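Local coordinates for protein NDP-rhamnosyltransferase (PDB 3UYK) that belongs to the GT-B superfamily of glycosyltransferases, built from two Rossmann-like domains that face each other across a deep cleft, at residues A[226-231]-A[313-318]; A[175-180]-A[381-386]; A[8-13]-A[37-42]. All coordinates share one frame; numbering follows the deposited sequence.

Contact 1 of 3, residues A[226-231]-A[313-318]; sequences GRMVLN and PQYFDQ
The ring of Tyr-315 meets the first turn of helix 227-233 through its hydroxyl end: Met-228 O lies at its edge, near the ring plane, and Val-229 CG2 approaches obliquely, 3.7 Å from Tyr-315 CZ. One face of the ring carries Phe-316 CE2, displaced toward the rim. The second flat group, the amide of Gln-318, turns its NE2 to the same methyl, 3.5 Å from Val-229 CG2. Its other end works inside the loop: Gln-318 OE1 accepts hydrogen bonds from Gln-314 N at 2.8 Å and Tyr-315 N at 2.9 Å, the two donors coming from opposite faces of the amide plane.

This double grip and the type II' turn from Tyr-315 to Gln-318 fix the loop before helix 318-327. Val-229 suits its place because its branches diverge: CG1, anti to the backbone N (chi1 176°), rests 3.8 Å from Gln-314 CG, while CG2 enters the angle between Tyr-315 and Gln-318. Beyond the contact, Asp-317 OD2 is hydrogen-bonded to Trp-143 NE1 and the Phe-316 ring meets that of Phe-76, both in the N-terminal half of the chain, so the loop also faces the other domain.

Tyr-315 OH lies only 3.3 Å from Val-229 N, but the angle is poor for a hydrogen bond. No hydrogen bond spans the segments, so helix start and loop adhere by van der Waals packing, although the nearby helix N-terminus may polarise the phenol oxygen.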
ATOM      1  N   GLY A 226      -3.634  18.301  10.787  1.00 21.62           N
ATOM      2  CA  GLY A 226      -3.645  16.904  11.149  1.00 23.70           C
ATOM      3  C   GLY A 226      -3.843  16.617  12.631  1.00 22.53           C
ATOM      4  O   GLY A 226      -3.918  17.500  13.482  1.00 18.65           O
ATOM      5  N   ARG A 227      -3.970  15.335  12.940  1.00 20.51           N
ATOM      6  CA  ARG A 227      -4.303  14.937  14.335  1.00 19.50           C
ATOM      7  C   ARG A 227      -3.240  15.343  15.324  1.00 20.27           C
ATOM      8  O   ARG A 227      -3.564  15.876  16.416  1.00 21.44           O
ATOM      9  CB  ARG A 227      -4.481  13.414  14.321  1.00 23.03           C
ATOM     10  CG  ARG A 227      -4.689  12.771  15.686  1.00 27.06           C
ATOM     11  CD  ARG A 227      -5.153  11.325  15.482  1.00 29.11           C
ATOM     12  NE  ARG A 227      -6.549  11.379  15.068  1.00 33.09           N
ATOM     13  CZ  ARG A 227      -7.156  10.515  14.260  1.00 39.11           C
ATOM     14  NH1 ARG A 227      -6.476   9.488  13.765  1.00 45.16           N
ATOM     15  NH2 ARG A 227      -8.458  10.658  13.984  1.00 34.39           N
ATOM     16  N   MET A 228      -1.959  15.120  14.989  1.00 21.60           N
ATOM     17  CA  MET A 228      -0.917  15.342  16.015  1.00 22.91           C
ATOM     18  C   MET A 228      -0.820  16.820  16.258  1.00 20.49           C
ATOM     19  O   MET A 228      -0.715  17.229  17.429  1.00 20.13           O
ATOM     20  CB  MET A 228       0.474  14.794  15.596  1.00 27.78           C
ATOM     21  CG  MET A 228       1.187  13.889  16.601  1.00 36.56           C
ATOM     22  SD  MET A 228       0.275  12.357  17.104  1.00 49.87           S
ATOM     23  CE  MET A 228      -0.635  12.899  18.584  1.00 36.62           C
ATOM     24  N   VAL A 229      -0.872  17.612  15.162  1.00 19.32           N
ATOM     25  CA  VAL A 229      -0.851  19.088  15.386  1.00 20.61           C
ATOM     26  C   VAL A 229      -2.013  19.531  16.291  1.00 18.79           C
ATOM     27  O   VAL A 229      -1.747  20.200  17.281  1.00 20.55           O
ATOM     28  CB  VAL A 229      -0.776  19.959  14.115  1.00 24.12           C
ATOM     29  CG1 VAL A 229      -0.865  21.451  14.521  1.00 24.79           C
ATOM     30  CG2 VAL A 229       0.584  19.694  13.440  1.00 24.04           C
ATOM     31  N   LEU A 230      -3.235  19.123  15.991  1.00 18.02           N
ATOM     32  CA  LEU A 230      -4.447  19.611  16.715  1.00 18.92           C
ATOM     33  C   LEU A 230      -4.513  19.038  18.138  1.00 20.49           C
ATOM     34  O   LEU A 230      -5.046  19.686  19.054  1.00 21.44           O
ATOM     35  CB  LEU A 230      -5.751  19.321  15.938  1.00 23.19           C
ATOM     36  CG  LEU A 230      -5.890  20.116  14.626  1.00 22.86           C
ATOM     37  CD1 LEU A 230      -7.064  19.590  13.777  1.00 23.65           C
ATOM     38  CD2 LEU A 230      -5.979  21.639  14.948  1.00 22.63           C
ATOM     39  N   ASN A 231      -3.982  17.842  18.314  1.00 19.78           N
ATOM     40  CA  ASN A 231      -3.813  17.272  19.684  1.00 24.62           C
ATOM     41  C   ASN A 231      -2.920  18.148  20.566  1.00 25.27           C
ATOM     42  O   ASN A 231      -3.232  18.394  21.738  1.00 25.76           O
ATOM     43  CB  ASN A 231      -3.261  15.842  19.615  1.00 24.24           C
ATOM     44  CG  ASN A 231      -4.334  14.852  19.247  1.00 26.76           C
ATOM     45  OD1 ASN A 231      -5.507  15.206  19.226  1.00 28.69           O
ATOM     46  ND2 ASN A 231      -3.948  13.617  18.934  1.00 35.71           N
ATOM     47  N   PRO A 313       2.733  27.919  11.289  1.00  9.79           N
ATOM     48  CA  PRO A 313       3.595  26.922  11.929  1.00 10.38           C
ATOM     49  C   PRO A 313       3.380  26.862  13.453  1.00 10.28           C
ATOM     50  O   PRO A 313       3.029  27.892  14.090  1.00 10.39           O
ATOM     51  CB  PRO A 313       5.014  27.501  11.720  1.00 10.78           C
ATOM     52  CG  PRO A 313       4.787  29.050  11.506  1.00 10.45           C
ATOM     53  CD  PRO A 313       3.493  29.051  10.684  1.00  9.86           C
ATOM     54  N   GLN A 314       3.585  25.673  13.981  1.00 11.34           N
ATOM     55  CA  GLN A 314       3.397  25.381  15.412  1.00 10.95           C
ATOM     56  C   GLN A 314       4.583  24.847  16.179  1.00 11.88           C
ATOM     57  O   GLN A 314       4.848  25.288  17.307  1.00 10.76           O
ATOM     58  CB  GLN A 314       2.197  24.437  15.586  1.00 10.99           C
ATOM     59  CG  GLN A 314       0.859  24.852  14.935  1.00  9.87           C
ATOM     60  CD  GLN A 314       0.280  26.200  15.469  1.00  9.70           C
ATOM     61  OE1 GLN A 314      -0.251  27.029  14.681  1.00 11.47           O
ATOM     62  NE2 GLN A 314       0.445  26.434  16.725  1.00  7.33           N
ATOM     63  N   TYR A 315       5.267  23.848  15.622  1.00 10.97           N
ATOM     64  CA  TYR A 315       6.288  23.182  16.352  1.00 11.67           C
ATOM     65  C   TYR A 315       7.340  22.560  15.372  1.00 10.80           C
ATOM     66  O   TYR A 315       7.149  22.525  14.085  1.00  9.69           O
ATOM     67  CB  TYR A 315       5.663  22.139  17.312  1.00 12.46           C
ATOM     68  CG  TYR A 315       4.780  21.030  16.757  1.00 15.87           C
ATOM     69  CD1 TYR A 315       4.926  20.464  15.517  1.00 15.62           C
ATOM     70  CD2 TYR A 315       3.825  20.447  17.600  1.00 20.87           C
ATOM     71  CE1 TYR A 315       4.112  19.407  15.064  1.00 16.79           C
ATOM     72  CE2 TYR A 315       3.058  19.350  17.193  1.00 22.51           C
ATOM     73  CZ  TYR A 315       3.189  18.849  15.921  1.00 23.74           C
ATOM     74  OH  TYR A 315       2.431  17.768  15.505  1.00 23.32           O
ATOM     75  N   PHE A 316       8.437  22.095  15.977  1.00 11.81           N
ATOM     76  CA  PHE A 316       9.510  21.351  15.251  1.00 11.46           C
ATOM     77  C   PHE A 316       9.952  22.085  14.011  1.00 10.32           C
ATOM     78  O   PHE A 316      10.326  23.248  14.132  1.00 10.79           O
ATOM     79  CB  PHE A 316       9.086  19.892  15.042  1.00 12.16           C
ATOM     80  CG  PHE A 316       8.957  19.213  16.358  1.00 15.02           C
ATOM     81  CD1 PHE A 316      10.096  19.006  17.126  1.00 16.71           C
ATOM     82  CD2 PHE A 316       7.700  19.008  16.931  1.00 18.73           C
ATOM     83  CE1 PHE A 316      10.035  18.374  18.394  1.00 17.63           C
ATOM     84  CE2 PHE A 316       7.626  18.470  18.236  1.00 22.52           C
ATOM     85  CZ  PHE A 316       8.790  18.178  18.939  1.00 19.90           C
ATOM     86  N   ASP A 317       9.844  21.426  12.841  1.00 11.20           N
ATOM     87  CA  ASP A 317      10.392  21.992  11.556  1.00 11.06           C
ATOM     88  C   ASP A 317       9.469  22.942  10.870  1.00 11.23           C
ATOM     89  O   ASP A 317       9.839  23.513   9.842  1.00 11.31           O
ATOM     90  CB  ASP A 317      10.660  20.823  10.543  1.00 13.32           C
ATOM     91  CG  ASP A 317       9.419  19.919  10.384  1.00 13.67           C
ATOM     92  OD1 ASP A 317       8.966  19.370  11.416  1.00 18.30           O
ATOM     93  OD2 ASP A 317       8.857  19.720   9.283  1.00 16.95           O
ATOM     94  N   GLN A 318       8.281  23.156  11.419  1.00 10.56           N
ATOM     95  CA  GLN A 318       7.294  23.972  10.692  1.00 10.22           C
ATOM     96  C   GLN A 318       7.631  25.413  10.447  1.00  9.24           C
ATOM     97  O   GLN A 318       7.174  25.979   9.444  1.00  8.85           O
ATOM     98  CB  GLN A 318       5.914  23.921  11.364  1.00 10.16           C
ATOM     99  CG  GLN A 318       5.354  22.429  11.322  1.00 11.11           C
ATOM    100  CD  GLN A 318       4.152  22.224  12.235  1.00 11.32           C
ATOM    101  OE1 GLN A 318       3.907  23.021  13.143  1.00 10.87           O
ATOM    102  NE2 GLN A 318       3.432  21.115  12.011  1.00 12.45           N
TER

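Contact 2 of 3, residues A[175-180]-A[381-386]; sequences PELILD and RTLENT
Leu-177 reaches from strand 177-180 to the C-terminal helix and touches it through one methyl, CD2, which lies 3.6 Å from Thr-382 CG2. This is the close-packed part. With CG anti to the backbone N (chi1 177°), the leucine projects across Thr-382 and Thr-386 at about a right angle, and Leu-177 CD2 is also 4.1 Å from Thr-386 OG1 and 4.3 Å from Leu-383 CD2. Thr-382 offers its methyl to the leucine, while Thr-386 suits its place because its hydroxyl is tied back to Thr-382 O one turn earlier, OG1 to O 2.9 Å, from above the carbonyl plane. Leu-383 continues inward to Val-139 and Leu-25, where a large apolar side chain belongs.

Toward the solvent the contact is less well defined. Glu-176 is exposed and its aliphatic part comes near Thr-386, but the modelled spacing is implausibly short, so the detail is doubtful.

Strand and helix segments run nearly antiparallel, at 165°, with their axes 11.1 Å apart. The strand belongs to the N-terminal sheet, whereas helix 376-386 ends the chain; its return to the N-terminal domain is a feature familiar from GT-B glycosyltransferases.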
ATOM      1  N   PRO A 175      25.324   7.619   8.899  1.00 20.46           N
ATOM      2  CA  PRO A 175      24.557   6.692   8.062  1.00 20.96           C
ATOM      3  C   PRO A 175      25.205   6.470   6.719  1.00 20.50           C
ATOM      4  O   PRO A 175      25.853   7.381   6.197  1.00 20.69           O
ATOM      5  CB  PRO A 175      23.205   7.399   7.873  1.00 20.94           C
ATOM      6  CG  PRO A 175      23.443   8.842   8.220  1.00 22.76           C
ATOM      7  CD  PRO A 175      24.594   8.865   9.190  1.00 22.74           C
ATOM      8  N   GLU A 176      24.946   5.333   6.098  1.00 22.17           N
ATOM      9  CA  GLU A 176      25.387   5.138   4.729  1.00 26.01           C
ATOM     10  C   GLU A 176      24.817   6.168   3.745  1.00 26.14           C
ATOM     11  O   GLU A 176      25.479   6.531   2.779  1.00 22.06           O
ATOM     12  CB  GLU A 176      24.987   3.734   4.308  1.00 28.80           C
ATOM     13  CG  GLU A 176      25.411   3.310   2.943  1.00 38.04           C
ATOM     14  CD  GLU A 176      26.783   2.671   2.975  1.00 45.33           C
ATOM     15  OE1 GLU A 176      27.316   2.404   1.869  1.00 48.69           O
ATOM     16  OE2 GLU A 176      27.304   2.452   4.117  1.00 51.68           O
ATOM     17  N   LEU A 177      23.597   6.680   3.958  1.00 19.93           N
ATOM     18  CA  LEU A 177      22.988   7.505   2.883  1.00 17.99           C
ATOM     19  C   LEU A 177      21.835   8.211   3.622  1.00 15.37           C
ATOM     20  O   LEU A 177      21.340   7.690   4.652  1.00 15.58           O
ATOM     21  CB  LEU A 177      22.381   6.530   1.865  1.00 21.38           C
ATOM     22  CG  LEU A 177      21.612   7.029   0.655  1.00 25.56           C
ATOM     23  CD1 LEU A 177      22.550   7.859  -0.215  1.00 24.79           C
ATOM     24  CD2 LEU A 177      21.105   5.793  -0.118  1.00 24.93           C
ATOM     25  N   ILE A 178      21.494   9.416   3.180  1.00 16.65           N
ATOM     26  CA  ILE A 178      20.314  10.098   3.706  1.00 14.56           C
ATOM     27  C   ILE A 178      19.483  10.411   2.486  1.00 15.86           C
ATOM     28  O   ILE A 178      20.035  10.953   1.472  1.00 15.74           O
ATOM     29  CB  ILE A 178      20.678  11.499   4.355  1.00 13.88           C
ATOM     30  CG1 ILE A 178      21.697  11.242   5.512  1.00 16.82           C
ATOM     31  CG2 ILE A 178      19.375  12.196   4.823  1.00 14.85           C
ATOM     32  CD1 ILE A 178      22.191  12.512   6.141  1.00 16.44           C
ATOM     33  N   LEU A 179      18.182  10.055   2.511  1.00 12.41           N
ATOM     34  CA  LEU A 179      17.302  10.367   1.362  1.00 11.26           C
ATOM     35  C   LEU A 179      16.471  11.618   1.726  1.00 11.34           C
ATOM     36  O   LEU A 179      16.104  11.767   2.875  1.00 12.49           O
ATOM     37  CB  LEU A 179      16.274   9.248   1.151  1.00 11.46           C
ATOM     38  CG  LEU A 179      16.944   7.907   0.703  1.00 15.77           C
ATOM     39  CD1 LEU A 179      15.826   6.937   0.332  1.00 15.19           C
ATOM     40  CD2 LEU A 179      17.865   8.080  -0.453  1.00 15.61           C
ATOM     41  N   ASP A 180      16.267  12.512   0.761  1.00 11.29           N
ATOM     42  CA  ASP A 180      15.725  13.810   1.038  1.00 11.21           C
ATOM     43  C   ASP A 180      14.723  14.209  -0.020  1.00 11.06           C
ATOM     44  O   ASP A 180      15.106  14.548  -1.151  1.00 11.22           O
ATOM     45  CB  ASP A 180      16.931  14.844   1.118  1.00 10.05           C
ATOM     46  CG  ASP A 180      16.479  16.208   1.625  1.00 11.13           C
ATOM     47  OD1 ASP A 180      15.206  16.432   1.788  1.00 10.16           O
ATOM     48  OD2 ASP A 180      17.357  17.091   1.938  1.00 11.83           O
ATOM     49  N   ARG A 381      17.248   0.857  -6.839  1.00 23.16           N
ATOM     50  CA  ARG A 381      18.635   0.585  -7.229  1.00 26.53           C
ATOM     51  C   ARG A 381      19.752   1.053  -6.253  1.00 23.26           C
ATOM     52  O   ARG A 381      20.667   0.285  -5.867  1.00 25.28           O
ATOM     53  CB  ARG A 381      18.895   1.191  -8.621  1.00 29.76           C
ATOM     54  CG  ARG A 381      20.357   1.139  -9.027  1.00 38.69           C
ATOM     55  CD  ARG A 381      20.931  -0.277  -8.958  1.00 43.59           C
ATOM     56  NE  ARG A 381      20.411  -1.123 -10.038  1.00 50.73           N
ATOM     57  CZ  ARG A 381      20.798  -1.042 -11.313  1.00 51.67           C
ATOM     58  NH1 ARG A 381      20.257  -1.843 -12.221  1.00 46.26           N
ATOM     59  NH2 ARG A 381      21.721  -0.150 -11.676  1.00 50.66           N
ATOM     60  N   THR A 382      19.678   2.301  -5.848  1.00 21.66           N
ATOM     61  CA  THR A 382      20.603   2.859  -4.887  1.00 22.65           C
ATOM     62  C   THR A 382      20.583   2.032  -3.604  1.00 23.01           C
ATOM     63  O   THR A 382      21.630   1.690  -3.028  1.00 22.08           O
ATOM     64  CB  THR A 382      20.261   4.338  -4.573  1.00 24.60           C
ATOM     65  OG1 THR A 382      20.409   5.104  -5.754  1.00 29.18           O
ATOM     66  CG2 THR A 382      21.128   4.903  -3.556  1.00 26.63           C
ATOM     67  N   LEU A 383      19.360   1.746  -3.112  1.00 19.27           N
ATOM     68  CA  LEU A 383      19.295   0.933  -1.889  1.00 20.46           C
ATOM     69  C   LEU A 383      19.910  -0.456  -2.068  1.00 21.75           C
ATOM     70  O   LEU A 383      20.501  -0.968  -1.130  1.00 26.29           O
ATOM     71  CB  LEU A 383      17.845   0.786  -1.412  1.00 21.36           C
ATOM     72  CG  LEU A 383      17.210   2.136  -1.084  1.00 25.03           C
ATOM     73  CD1 LEU A 383      15.782   1.943  -0.575  1.00 23.14           C
ATOM     74  CD2 LEU A 383      17.997   2.797   0.002  1.00 26.58           C
ATOM     75  N   GLU A 384      19.679  -1.078  -3.228  1.00 22.70           N
ATOM     76  CA  GLU A 384      20.195  -2.442  -3.580  1.00 24.86           C
ATOM     77  C   GLU A 384      21.715  -2.370  -3.414  1.00 28.25           C
ATOM     78  O   GLU A 384      22.331  -3.319  -2.850  1.00 30.80           O
ATOM     79  CB  GLU A 384      19.759  -2.838  -5.013  1.00 24.46           C
ATOM     80  CG  GLU A 384      18.273  -3.307  -5.117  1.00 27.45           C
ATOM     81  CD  GLU A 384      17.804  -3.565  -6.552  1.00 29.11           C
ATOM     82  OE1 GLU A 384      18.673  -3.433  -7.412  1.00 30.42           O
ATOM     83  OE2 GLU A 384      16.591  -3.895  -6.828  1.00 28.49           O
ATOM     84  N   ASN A 385      22.311  -1.233  -3.794  1.00 29.01           N
ATOM     85  CA  ASN A 385      23.794  -1.064  -3.774  1.00 30.10           C
ATOM     86  C   ASN A 385      24.361  -0.778  -2.433  1.00 34.88           C
ATOM     87  O   ASN A 385      25.578  -0.875  -2.263  1.00 37.39           O
ATOM     88  CB  ASN A 385      24.269   0.073  -4.720  1.00 28.97           C
ATOM     89  CG  ASN A 385      24.010  -0.242  -6.149  1.00 31.78           C
ATOM     90  OD1 ASN A 385      23.803  -1.397  -6.501  1.00 32.55           O
ATOM     91  ND2 ASN A 385      23.979   0.786  -6.991  1.00 32.99           N
ATOM     92  N   THR A 386      23.490  -0.406  -1.488  1.00 31.09           N
ATOM     93  CA  THR A 386      23.889   0.016  -0.146  1.00 30.69           C
ATOM     94  C   THR A 386      23.680  -1.161   0.858  1.00 36.25           C
ATOM     95  O   THR A 386      24.449  -1.280   1.828  1.00 36.46           O
ATOM     96  CB  THR A 386      23.035   1.233   0.277  1.00 33.50           C
ATOM     97  OG1 THR A 386      23.150   2.302  -0.688  1.00 33.97           O
ATOM     98  CG2 THR A 386      23.360   1.762   1.721  1.00 29.98           C
TER

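Contact 3 of 3, residues A[8-13]-A[37-42]; sequences PLPYPT and PPELQA
Pro-12 and Leu-40 bring the two backbones to within 5.7 Å, CA to CA, where the loop after strand 3-7, bent by an inverse gamma turn centred on Pro-10, passes the first turn of helix 38-46. Leu-40 lies within the wider curve of the loop from Pro-8 to Pro-12. Its CG lies beside the backbone N (chi1 -78°), anti to the carbonyl carbon, and from there the two methyls spread along the loop. CD1 presses on the ring of Pro-8, with CG of the proline only 3.3 Å from Leu-40 CD1, tighter than usual for two carbons. Leu-40 CD2 turns the other way and sits 3.1 Å from Tyr-11 O, while the branch point, Leu-40 CG, is 3.8 Å from Pro-10 CA. A forked aliphatic chain is well matched to such a curved, proline-rich surface.

Both segments follow neighbouring parallel strands, 3-7 and 31-36, linked through helices 12-16 and 19-27 in the beta-alpha-beta crossover of a Rossmann-like domain; the contact therefore ties together loops at the C-terminal edge of the sheet. Leu-9 N also bonds to Asp-121, at the end of the adjacent strand 117-121.

Pro-10 CB meets Pro-37 CG at 3.5 Å, ring against ring without polar demands. The exposed Glu-39 lays its CB 3.8 Å from Pro-10 O and sends its carboxylate past Pro-10 to a salt bridge with Arg-55. Pro-12 has no N-H, which costs nothing in the first turn, where the helix supplies no carbonyl partner for one; its CG rests 3.8 Å from Glu-39 O.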
ATOM      1  N   PRO A   8      10.426   3.979  11.859  1.00 15.76           N
ATOM      2  CA  PRO A   8       9.905   5.349  11.926  1.00 16.23           C
ATOM      3  C   PRO A   8       9.878   5.842  13.346  1.00 15.08           C
ATOM      4  O   PRO A   8       9.823   5.034  14.285  1.00 17.69           O
ATOM      5  CB  PRO A   8       8.453   5.200  11.340  1.00 18.77           C
ATOM      6  CG  PRO A   8       8.123   3.724  11.531  1.00 21.10           C
ATOM      7  CD  PRO A   8       9.346   2.946  11.826  1.00 18.37           C
ATOM      8  N   LEU A   9       9.860   7.145  13.564  1.00 17.64           N
ATOM      9  CA  LEU A   9       9.298   7.626  14.812  1.00 18.73           C
ATOM     10  C   LEU A   9       7.812   7.239  14.940  1.00 18.18           C
ATOM     11  O   LEU A   9       7.133   7.112  13.936  1.00 17.78           O
ATOM     12  CB  LEU A   9       9.313   9.152  14.862  1.00 20.48           C
ATOM     13  CG  LEU A   9      10.533   9.932  15.173  1.00 26.20           C
ATOM     14  CD1 LEU A   9      10.014  11.383  15.234  1.00 27.19           C
ATOM     15  CD2 LEU A   9      11.164   9.484  16.474  1.00 21.63           C
ATOM     16  N   PRO A  10       7.307   7.108  16.191  1.00 22.40           N
ATOM     17  CA  PRO A  10       6.001   6.533  16.381  1.00 28.33           C
ATOM     18  C   PRO A  10       4.943   7.572  16.299  1.00 30.36           C
ATOM     19  O   PRO A  10       4.121   7.633  17.210  1.00 38.74           O
ATOM     20  CB  PRO A  10       6.073   6.009  17.836  1.00 29.84           C
ATOM     21  CG  PRO A  10       6.906   7.045  18.529  1.00 28.31           C
ATOM     22  CD  PRO A  10       7.998   7.305  17.484  1.00 25.35           C
ATOM     23  N   TYR A  11       4.978   8.393  15.250  1.00 33.06           N
ATOM     24  CA  TYR A  11       3.886   9.271  14.852  1.00 35.63           C
ATOM     25  C   TYR A  11       3.348   8.731  13.523  1.00 31.45           C
ATOM     26  O   TYR A  11       4.164   8.499  12.597  1.00 28.55           O
ATOM     27  CB  TYR A  11       4.396  10.663  14.473  1.00 40.20           C
ATOM     28  CG  TYR A  11       5.089  11.537  15.510  1.00 53.62           C
ATOM     29  CD1 TYR A  11       5.775  10.995  16.608  1.00 51.46           C
ATOM     30  CD2 TYR A  11       5.124  12.943  15.333  1.00 58.65           C
ATOM     31  CE1 TYR A  11       6.450  11.822  17.517  1.00 58.09           C
ATOM     32  CE2 TYR A  11       5.791  13.782  16.236  1.00 58.01           C
ATOM     33  CZ  TYR A  11       6.465  13.223  17.325  1.00 60.62           C
ATOM     34  OH  TYR A  11       7.131  14.051  18.228  1.00 55.44           O
ATOM     35  N   PRO A  12       1.998   8.635  13.365  1.00 28.39           N
ATOM     36  CA  PRO A  12       1.460   8.282  12.027  1.00 29.20           C
ATOM     37  C   PRO A  12       2.141   9.088  10.868  1.00 24.35           C
ATOM     38  O   PRO A  12       2.615   8.515   9.891  1.00 26.48           O
ATOM     39  CB  PRO A  12      -0.052   8.589  12.196  1.00 27.18           C
ATOM     40  CG  PRO A  12      -0.291   8.061  13.584  1.00 30.53           C
ATOM     41  CD  PRO A  12       0.901   8.676  14.363  1.00 30.00           C
ATOM     42  N   THR A  13       2.256  10.396  10.972  1.00 25.77           N
ATOM     43  CA  THR A  13       2.779  11.236   9.852  1.00 20.73           C
ATOM     44  C   THR A  13       4.214  10.916   9.272  1.00 22.83           C
ATOM     45  O   THR A  13       4.542  11.167   8.095  1.00 22.58           O
ATOM     46  CB  THR A  13       2.740  12.775  10.196  1.00 29.50           C
ATOM     47  OG1 THR A  13       2.900  13.043  11.626  1.00 29.93           O
ATOM     48  CG2 THR A  13       1.397  13.403   9.740  1.00 27.13           C
ATOM     49  N   PRO A  37       5.336   0.499  17.145  1.00 22.08           N
ATOM     50  CA  PRO A  37       4.610   0.595  18.409  1.00 30.77           C
ATOM     51  C   PRO A  37       3.066   0.554  18.187  1.00 32.52           C
ATOM     52  O   PRO A  37       2.606   0.808  17.049  1.00 35.09           O
ATOM     53  CB  PRO A  37       4.947   2.037  18.870  1.00 25.92           C
ATOM     54  CG  PRO A  37       6.106   2.487  18.057  1.00 27.87           C
ATOM     55  CD  PRO A  37       5.799   1.821  16.709  1.00 26.89           C
ATOM     56  N   PRO A  38       2.243   0.305  19.249  1.00 36.71           N
ATOM     57  CA  PRO A  38       0.777   0.393  19.035  1.00 37.05           C
ATOM     58  C   PRO A  38       0.331   1.596  18.219  1.00 33.46           C
ATOM     59  O   PRO A  38      -0.538   1.472  17.301  1.00 34.93           O
ATOM     60  CB  PRO A  38       0.247   0.494  20.478  1.00 42.27           C
ATOM     61  CG  PRO A  38       1.172  -0.424  21.222  1.00 44.74           C
ATOM     62  CD  PRO A  38       2.545  -0.128  20.634  1.00 38.19           C
ATOM     63  N   GLU A  39       0.956   2.737  18.477  1.00 35.25           N
ATOM     64  CA  GLU A  39       0.554   4.023  17.882  1.00 35.00           C
ATOM     65  C   GLU A  39       0.651   4.031  16.353  1.00 40.99           C
ATOM     66  O   GLU A  39       0.001   4.862  15.686  1.00 37.08           O
ATOM     67  CB  GLU A  39       1.386   5.217  18.382  1.00 37.98           C
ATOM     68  CG  GLU A  39       1.543   5.424  19.869  1.00 37.42           C
ATOM     69  CD  GLU A  39       2.576   4.463  20.427  1.00 36.22           C
ATOM     70  OE1 GLU A  39       3.692   4.896  20.779  1.00 39.91           O
ATOM     71  OE2 GLU A  39       2.259   3.247  20.477  1.00 33.85           O
ATOM     72  N   LEU A  40       1.508   3.168  15.792  1.00 30.77           N
ATOM     73  CA  LEU A  40       1.657   3.133  14.359  1.00 28.10           C
ATOM     74  C   LEU A  40       0.916   1.998  13.659  1.00 22.57           C
ATOM     75  O   LEU A  40       0.887   2.036  12.434  1.00 21.62           O
ATOM     76  CB  LEU A  40       3.138   3.041  13.952  1.00 29.59           C
ATOM     77  CG  LEU A  40       4.058   4.276  13.969  1.00 32.41           C
ATOM     78  CD1 LEU A  40       5.374   3.853  13.371  1.00 27.01           C
ATOM     79  CD2 LEU A  40       3.572   5.452  13.131  1.00 27.61           C
ATOM     80  N   GLN A  41       0.407   1.012  14.405  1.00 25.22           N
ATOM     81  CA  GLN A  41      -0.117  -0.204  13.776  1.00 26.03           C
ATOM     82  C   GLN A  41      -1.118   0.102  12.690  1.00 28.35           C
ATOM     83  O   GLN A  41      -1.014  -0.403  11.547  1.00 26.75           O
ATOM     84  CB  GLN A  41      -0.735  -1.163  14.778  1.00 34.70           C
ATOM     85  CG  GLN A  41      -0.020  -2.509  14.844  1.00 41.84           C
ATOM     86  CD  GLN A  41       1.295  -2.425  15.633  1.00 47.68           C
ATOM     87  OE1 GLN A  41       2.153  -1.602  15.328  1.00 62.84           O
ATOM     88  NE2 GLN A  41       1.445  -3.249  16.664  1.00 44.52           N
ATOM     89  N   ALA A  42      -2.127   0.892  13.058  1.00 27.81           N
ATOM     90  CA  ALA A  42      -3.187   1.233  12.127  1.00 23.61           C
ATOM     91  C   ALA A  42      -2.752   2.024  10.890  1.00 24.03           C
ATOM     92  O   ALA A  42      -3.253   1.797   9.777  1.00 24.95           O
ATOM     93  CB  ALA A  42      -4.405   1.858  12.893  1.00 25.96           C
TER

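Contacts 1 and 3 lie nearest each other, centres 16 Å apart, and they touch: Met-228 CG packs 4.2 Å from Tyr-11 CD2. Since contact 3 joins loops of the N-terminal sheet and contact 1 joins a helix start and a loop of the C-terminal sheet, this touch bridges the two domains, probably beside the cleft that in GT-B enzymes holds the active site. Contact 2 stands apart, where the last helix packs on the N-terminal sheet, its centre 29 Å from that of contact 1 and 23 Å from that of contact 3; its nearest atoms stay about 10 and 13 Å from theirs. There the chain end, rather than a facing loop, connects the halves.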